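PDB 3MEZ: mannose-specific lectin 3 chain 1, which probably binds mannose as one of the two kinds of bulb-type lectin subunit that build a heterotetramer in Dutch crocus. Local coordinates for residues N36-F41 / D94-I99. Sequence-based numbering, arbitrary orientation.
Sequences NEAGGF and DQHVTI
N36 and Q95 each send a side-chain amide to the backbone of the other loop. Q95 begins with CB against N36 CB, 4.0 Å apart. Its CG lies anti to the carbonyl carbon (chi1 -58°), and the chain then runs extended (chi2 172°) to bring its amide to E37. There OE1 accepts from E37 N at 2.9 Å, the N-H arriving almost in line with the C=O bond, and also touches E37 CB. NE2 ends 3.9 Å from E37 OE2, a loose approach with the carboxylate turned 82° from the amide. From the other loop, N36 ND2 donates to Q95 O at 3.0 Å and to G39 O at 3.1 Å, both acceptors close to its amide plane, so the two bonds fix the rotation of the group. N36 OD1 takes A38 N at 2.8 Å, met from above the carbonyl plane, so one side chain pins its own turn and the neighbouring loop together. N36 ND2 also lies over one face of the H96 ring, displaced toward its rim, while H96 NE2 makes a weak bond to G39 O at 3.4 Å. The H96 side chain also packs on L34 and on T111 of the chain 2 subunit. The 36-38 segment is thus an Asx turn in the loop joining antiparallel strands 32-35 and 41-42, tied to the entry of strand 97-106 within the bulb-type lectin fold; that strand continues the sheet into the partner subunit.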
ATOM      1  N   ASN A  36       2.751  23.331  -7.439  1.00 27.11           N
ATOM      2  CA  ASN A  36       2.530  21.965  -7.713  1.00 30.03           C
ATOM      3  C   ASN A  36       2.058  21.738  -9.121  1.00 31.88           C
ATOM      4  O   ASN A  36       2.108  22.593  -9.917  1.00 34.00           O
ATOM      5  CB  ASN A  36       1.552  21.370  -6.724  1.00 28.39           C
ATOM      6  CG  ASN A  36       0.173  21.882  -6.895  1.00 29.80           C
ATOM      7  OD1 ASN A  36      -0.192  22.401  -7.895  1.00 31.29           O
ATOM      8  ND2 ASN A  36      -0.597  21.723  -5.889  1.00 33.21           N
ATOM      9  N   GLU A  37       1.607  20.539  -9.376  1.00 34.14           N
ATOM     10  CA  GLU A  37       0.990  20.157 -10.621  1.00 36.98           C
ATOM     11  C   GLU A  37      -0.461  19.856 -10.507  1.00 38.41           C
ATOM     12  O   GLU A  37      -0.928  19.011 -11.198  0.50 38.24           O
ATOM     13  CB  GLU A  37       1.613  18.908 -11.137  1.00 36.15           C
ATOM     14  CG  GLU A  37       2.832  19.126 -11.880  0.50 37.37           C
ATOM     15  CD  GLU A  37       3.764  17.990 -11.714  0.50 38.67           C
ATOM     16  OE1 GLU A  37       4.961  18.163 -11.972  0.50 42.03           O
ATOM     17  OE2 GLU A  37       3.300  16.916 -11.313  0.50 42.23           O
ATOM     18  N   ALA A  38      -1.168  20.445  -9.580  1.00 40.26           N
ATOM     19  CA  ALA A  38      -2.510  19.973  -9.344  1.00 41.44           C
ATOM     20  C   ALA A  38      -3.469  21.061  -8.963  1.00 41.48           C
ATOM     21  O   ALA A  38      -4.454  20.808  -8.323  0.50 41.71           O
ATOM     22  CB  ALA A  38      -2.508  18.866  -8.322  1.00 41.00           C
ATOM     23  N   GLY A  39      -3.160  22.285  -9.316  1.00 40.92           N
ATOM     24  CA  GLY A  39      -3.972  23.360  -8.859  1.00 40.97           C
ATOM     25  C   GLY A  39      -3.278  23.940  -7.656  1.00 39.80           C
ATOM     26  O   GLY A  39      -3.131  23.285  -6.660  1.00 40.56           O
ATOM     27  N   GLY A  40      -2.845  25.170  -7.807  1.00 38.03           N
ATOM     28  CA  GLY A  40      -2.067  25.892  -6.846  1.00 35.44           C
ATOM     29  C   GLY A  40      -2.891  26.535  -5.774  1.00 33.14           C
ATOM     30  O   GLY A  40      -4.069  26.360  -5.688  1.00 32.61           O
ATOM     31  N   PHE A  41      -2.207  27.246  -4.913  1.00 31.10           N
ATOM     32  CA  PHE A  41      -2.808  27.970  -3.831  1.00 28.82           C
ATOM     33  C   PHE A  41      -1.831  29.058  -3.462  1.00 28.79           C
ATOM     34  O   PHE A  41      -0.661  28.840  -3.521  1.00 25.23           O
ATOM     35  CB  PHE A  41      -3.025  27.012  -2.683  1.00 27.87           C
ATOM     36  CG  PHE A  41      -3.530  27.647  -1.430  1.00 31.18           C
ATOM     37  CD1 PHE A  41      -4.863  27.629  -1.134  1.00 30.78           C
ATOM     38  CD2 PHE A  41      -2.677  28.248  -0.551  1.00 28.51           C
ATOM     39  CE1 PHE A  41      -5.315  28.215  -0.018  1.00 31.10           C
ATOM     40  CE2 PHE A  41      -3.151  28.825   0.565  1.00 31.51           C
ATOM     41  CZ  PHE A  41      -4.469  28.807   0.829  1.00 28.77           C
ATOM     42  N   ASP A  94      -0.558  13.931  -2.340  1.00 24.45           N
ATOM     43  CA  ASP A  94      -1.560  14.624  -3.139  1.00 24.84           C
ATOM     44  C   ASP A  94      -1.130  15.983  -3.652  1.00 24.18           C
ATOM     45  O   ASP A  94      -1.827  16.594  -4.385  1.00 24.87           O
ATOM     46  CB  ASP A  94      -2.927  14.696  -2.452  1.00 24.61           C
ATOM     47  CG  ASP A  94      -2.902  15.452  -1.138  1.00 26.24           C
ATOM     48  OD1 ASP A  94      -1.852  15.886  -0.718  1.00 26.12           O
ATOM     49  OD2 ASP A  94      -3.939  15.573  -0.534  1.00 26.09           O
ATOM     50  N   GLN A  95       0.033  16.416  -3.229  1.00 23.00           N
ATOM     51  CA  GLN A  95       0.605  17.710  -3.551  1.00 22.95           C
ATOM     52  C   GLN A  95      -0.186  18.878  -2.964  1.00 22.68           C
ATOM     53  O   GLN A  95      -0.218  19.924  -3.503  1.00 23.05           O
ATOM     54  CB  GLN A  95       0.762  17.878  -5.051  1.00 24.52           C
ATOM     55  CG  GLN A  95       1.596  16.856  -5.761  1.00 22.03           C
ATOM     56  CD  GLN A  95       1.543  17.002  -7.271  1.00 30.96           C
ATOM     57  OE1 GLN A  95       1.429  18.065  -7.780  1.00 34.64           O
ATOM     58  NE2 GLN A  95       1.566  15.913  -7.959  1.00 35.22           N
ATOM     59  N   HIS A  96      -0.812  18.635  -1.842  1.00 22.11           N
ATOM     60  CA  HIS A  96      -1.564  19.640  -1.121  1.00 22.11           C
ATOM     61  C   HIS A  96      -1.173  19.692   0.341  1.00 20.37           C
ATOM     62  O   HIS A  96      -0.663  18.765   0.839  1.00 22.28           O
ATOM     63  CB  HIS A  96      -3.064  19.411  -1.286  1.00 21.85           C
ATOM     64  CG  HIS A  96      -3.617  20.078  -2.488  1.00 24.80           C
ATOM     65  ND1 HIS A  96      -4.002  19.381  -3.599  1.00 28.95           N
ATOM     66  CD2 HIS A  96      -3.769  21.379  -2.788  1.00 23.16           C
ATOM     67  CE1 HIS A  96      -4.400  20.221  -4.523  1.00 28.20           C
ATOM     68  NE2 HIS A  96      -4.262  21.444  -4.055  1.00 31.55           N
ATOM     69  N   VAL A  97      -1.450  20.799   0.997  1.00 21.23           N
ATOM     70  CA  VAL A  97      -1.193  20.919   2.396  1.00 19.46           C
ATOM     71  C   VAL A  97      -2.515  20.808   3.130  1.00 19.83           C
ATOM     72  O   VAL A  97      -3.400  21.571   2.914  1.00 19.58           O
ATOM     73  CB  VAL A  97      -0.545  22.267   2.764  1.00 19.50           C
ATOM     74  CG1 VAL A  97      -0.319  22.370   4.238  1.00 19.97           C
ATOM     75  CG2 VAL A  97       0.728  22.465   2.027  1.00 19.74           C
ATOM     76  N   THR A  98      -2.591  19.847   4.013  1.00 18.57           N
ATOM     77  CA  THR A  98      -3.740  19.585   4.847  1.00 20.02           C
ATOM     78  C   THR A  98      -3.337  19.699   6.327  1.00 19.92           C
ATOM     79  O   THR A  98      -2.302  19.255   6.715  1.00 18.45           O
ATOM     80  CB  THR A  98      -4.331  18.190   4.622  1.00 20.29           C
ATOM     81  OG1 THR A  98      -4.656  17.992   3.265  1.00 21.00           O
ATOM     82  CG2 THR A  98      -5.524  18.022   5.408  1.00 20.86           C
ATOM     83  N   ILE A  99      -4.198  20.307   7.117  1.00 18.98           N
ATOM     84  CA  ILE A  99      -3.967  20.493   8.523  1.00 19.36           C
ATOM     85  C   ILE A  99      -4.811  19.515   9.305  1.00 18.62           C
ATOM     86  O   ILE A  99      -5.975  19.449   9.115  1.00 18.80           O
ATOM     87  CB  ILE A  99      -4.339  21.883   8.944  1.00 20.86           C
ATOM     88  CG1 ILE A  99      -3.539  22.888   8.146  1.00 25.35           C
ATOM     89  CG2 ILE A  99      -4.220  22.063  10.411  1.00 21.70           C
ATOM     90  CD1 ILE A  99      -2.252  22.932   8.458  1.00 23.09           C
TER